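Local coordinates for protein sialidase B (Streptococcus pneumoniae serotype 4, PDB 4XJW) that cleaves alpha-(2->3)-, alpha-(2->6)- and alpha-(2->8)-glycosidic linkages of terminal sialic acids in oligosaccharides, glycoproteins and glycolipids, acting as an intramolecular trans-sialidase, at residues Leu439-Leu443 / Thr487-Ser491. The protein carries 1 engineered substitution. Numbering follows the deposited sequence.
Sequences LPPFL and TWKKS
Phe442 faces Lys490 where the two backbones come nearest, their CA atoms 6.4 Å apart, with no hydrogen bond joining the segments. Residues 439-443 form an irregular loop after strand 437-438; residues 487-491 span the end of the third BNR repeat and the start of strand 489-494. Strands 437-438 and 489-494 are the outer strands of two neighbouring blades of the sialidase beta-propeller, so the contact joins blade to blade at their outer edges. The Phe442 side chain, with CG anti to its carbonyl carbon (chi1 -65°), reaches Trp488 with the end of its ring: CZ lies 3.4 Å from Trp488 CB, which sits at the ring edge. Leu439 packs on the indole. Its CD1 stands almost squarely over the five-membered ring, 4.0 Å from the centroid and 4° off the normal, a CH-pi contact, while CD2 comes within 3.6 Å of Trp488 NE1. That nitrogen makes a weak hydrogen bond to Gly485 O, and Met423 of strand 420-426 also touches the indole. Lys490 runs past Phe442 in the opposite direction; its CD approaches Phe442 O at 3.5 Å, and the Leu443 side chain crosses it at about a right angle, CD2 lying 3.7 Å from Lys490 CE. The chain then bends at chi4 (68°), and NZ hydrogen-bonds to Ser492 OG. Van der Waals and CH-pi packing thus joins loop and edge strand at the protein surface, away from the catalytic and inhibitor-binding residues.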
ATOM      1  N   LEU A 439      13.842 -11.914 -16.119  1.00 13.74           N
ATOM      2  CA  LEU A 439      14.865 -11.121 -16.783  1.00 17.42           C
ATOM      3  C   LEU A 439      16.218 -11.783 -16.582  1.00 17.53           C
ATOM      4  O   LEU A 439      16.427 -12.477 -15.586  1.00 21.52           O
ATOM      5  CB  LEU A 439      14.892  -9.682 -16.249  1.00 14.99           C
ATOM      6  CG  LEU A 439      13.731  -8.753 -16.640  1.00 24.63           C
ATOM      7  CD1 LEU A 439      14.206  -7.318 -16.782  1.00 19.27           C
ATOM      8  CD2 LEU A 439      13.041  -9.217 -17.901  1.00 26.32           C
ATOM      9  N   PRO A 440      17.152 -11.573 -17.526  1.00 18.28           N
ATOM     10  CA  PRO A 440      18.503 -12.101 -17.318  1.00 19.66           C
ATOM     11  C   PRO A 440      19.193 -11.397 -16.152  1.00 19.84           C
ATOM     12  O   PRO A 440      18.781 -10.302 -15.765  1.00 19.38           O
ATOM     13  CB  PRO A 440      19.212 -11.742 -18.623  1.00 20.43           C
ATOM     14  CG  PRO A 440      18.497 -10.530 -19.121  1.00 23.98           C
ATOM     15  CD  PRO A 440      17.061 -10.751 -18.745  1.00 21.16           C
ATOM     16  N   PRO A 441      20.241 -12.018 -15.591  1.00 19.31           N
ATOM     17  CA  PRO A 441      21.050 -11.320 -14.589  1.00 19.46           C
ATOM     18  C   PRO A 441      21.886 -10.236 -15.261  1.00 17.35           C
ATOM     19  O   PRO A 441      22.313 -10.423 -16.401  1.00 19.68           O
ATOM     20  CB  PRO A 441      21.952 -12.429 -14.034  1.00 21.15           C
ATOM     21  CG  PRO A 441      22.035 -13.427 -15.129  1.00 21.98           C
ATOM     22  CD  PRO A 441      20.717 -13.389 -15.843  1.00 23.93           C
ATOM     23  N   PHE A 442      22.097  -9.116 -14.576  1.00 16.69           N
ATOM     24  CA  PHE A 442      22.819  -7.995 -15.167  1.00 20.40           C
ATOM     25  C   PHE A 442      24.181  -7.727 -14.521  1.00 21.22           C
ATOM     26  O   PHE A 442      24.987  -6.967 -15.060  1.00 21.78           O
ATOM     27  CB  PHE A 442      21.963  -6.730 -15.122  1.00 20.55           C
ATOM     28  CG  PHE A 442      20.730  -6.807 -15.971  1.00 19.01           C
ATOM     29  CD1 PHE A 442      20.777  -6.473 -17.316  1.00 18.82           C
ATOM     30  CD2 PHE A 442      19.523  -7.228 -15.427  1.00 18.45           C
ATOM     31  CE1 PHE A 442      19.635  -6.553 -18.107  1.00 22.09           C
ATOM     32  CE2 PHE A 442      18.383  -7.303 -16.198  1.00 21.37           C
ATOM     33  CZ  PHE A 442      18.440  -6.972 -17.546  1.00 15.19           C
ATOM     34  N   LEU A 443      24.436  -8.353 -13.378  1.00 20.34           N
ATOM     35  CA  LEU A 443      25.646  -8.070 -12.613  1.00 21.98           C
ATOM     36  C   LEU A 443      26.519  -9.306 -12.384  1.00 23.02           C
ATOM     37  O   LEU A 443      27.266  -9.378 -11.403  1.00 26.60           O
ATOM     38  CB  LEU A 443      25.290  -7.394 -11.284  1.00 20.66           C
ATOM     39  CG  LEU A 443      24.618  -6.024 -11.411  1.00 23.85           C
ATOM     40  CD1 LEU A 443      24.155  -5.498 -10.072  1.00 24.75           C
ATOM     41  CD2 LEU A 443      25.541  -5.027 -12.074  1.00 26.05           C
ATOM     42  N   THR A 487      14.842  -7.964 -25.234  1.00 16.52           N
ATOM     43  CA  THR A 487      16.202  -8.014 -24.717  1.00 18.54           C
ATOM     44  C   THR A 487      16.482  -6.785 -23.874  1.00 20.23           C
ATOM     45  O   THR A 487      15.890  -5.725 -24.085  1.00 17.14           O
ATOM     46  CB  THR A 487      17.250  -8.122 -25.847  1.00 24.43           C
ATOM     47  OG1 THR A 487      17.208  -6.951 -26.673  1.00 25.94           O
ATOM     48  CG2 THR A 487      16.983  -9.345 -26.704  1.00 25.31           C
ATOM     49  N   TRP A 488      17.386  -6.936 -22.917  1.00 19.01           N
ATOM     50  CA  TRP A 488      17.691  -5.868 -21.982  1.00 17.62           C
ATOM     51  C   TRP A 488      19.191  -5.675 -21.842  1.00 18.43           C
ATOM     52  O   TRP A 488      19.970  -6.617 -22.021  1.00 21.33           O
ATOM     53  CB  TRP A 488      17.101  -6.201 -20.612  1.00 18.01           C
ATOM     54  CG  TRP A 488      15.618  -6.316 -20.625  1.00 21.11           C
ATOM     55  CD1 TRP A 488      14.882  -7.421 -20.938  1.00 22.18           C
ATOM     56  CD2 TRP A 488      14.682  -5.280 -20.326  1.00 19.20           C
ATOM     57  NE1 TRP A 488      13.543  -7.138 -20.837  1.00 19.99           N
ATOM     58  CE2 TRP A 488      13.391  -5.821 -20.470  1.00 19.86           C
ATOM     59  CE3 TRP A 488      14.808  -3.935 -19.949  1.00 16.44           C
ATOM     60  CZ2 TRP A 488      12.234  -5.073 -20.258  1.00 20.91           C
ATOM     61  CZ3 TRP A 488      13.670  -3.193 -19.728  1.00 17.12           C
ATOM     62  CH2 TRP A 488      12.393  -3.761 -19.885  1.00 21.27           C
ATOM     63  N   LYS A 489      19.593  -4.450 -21.525  1.00 16.97           N
ATOM     64  CA  LYS A 489      20.961  -4.188 -21.097  1.00 16.16           C
ATOM     65  C   LYS A 489      20.904  -3.281 -19.885  1.00 18.76           C
ATOM     66  O   LYS A 489      19.868  -2.687 -19.594  1.00 18.75           O
ATOM     67  CB  LYS A 489      21.779  -3.523 -22.210  1.00 16.41           C
ATOM     68  CG  LYS A 489      21.397  -2.068 -22.466  1.00 21.47           C
ATOM     69  CD  LYS A 489      22.330  -1.426 -23.494  1.00 22.16           C
ATOM     70  CE  LYS A 489      21.952   0.024 -23.756  1.00 22.53           C
ATOM     71  NZ  LYS A 489      22.909   0.684 -24.697  1.00 26.00           N
ATOM     72  N   LYS A 490      22.014  -3.164 -19.173  1.00 14.98           N
ATOM     73  CA  LYS A 490      22.060  -2.300 -18.010  1.00 16.37           C
ATOM     74  C   LYS A 490      22.843  -1.031 -18.287  1.00 17.62           C
ATOM     75  O   LYS A 490      23.732  -1.003 -19.139  1.00 15.79           O
ATOM     76  CB  LYS A 490      22.674  -3.031 -16.811  1.00 17.88           C
ATOM     77  CG  LYS A 490      24.203  -3.058 -16.778  1.00 16.72           C
ATOM     78  CD  LYS A 490      24.722  -3.537 -15.416  1.00 21.85           C
ATOM     79  CE  LYS A 490      26.243  -3.682 -15.414  1.00 24.05           C
ATOM     80  NZ  LYS A 490      26.945  -2.371 -15.534  1.00 19.87           N
ATOM     81  N   SER A 491      22.475   0.027 -17.583  1.00 13.84           N
ATOM     82  CA  SER A 491      23.307   1.212 -17.493  1.00 13.63           C
ATOM     83  C   SER A 491      23.455   1.520 -16.010  1.00 14.16           C
ATOM     84  O   SER A 491      22.481   1.843 -15.330  1.00 14.32           O
ATOM     85  CB  SER A 491      22.673   2.385 -18.245  1.00 13.20           C
ATOM     86  OG  SER A 491      23.518   3.517 -18.190  1.00 18.35           O
TER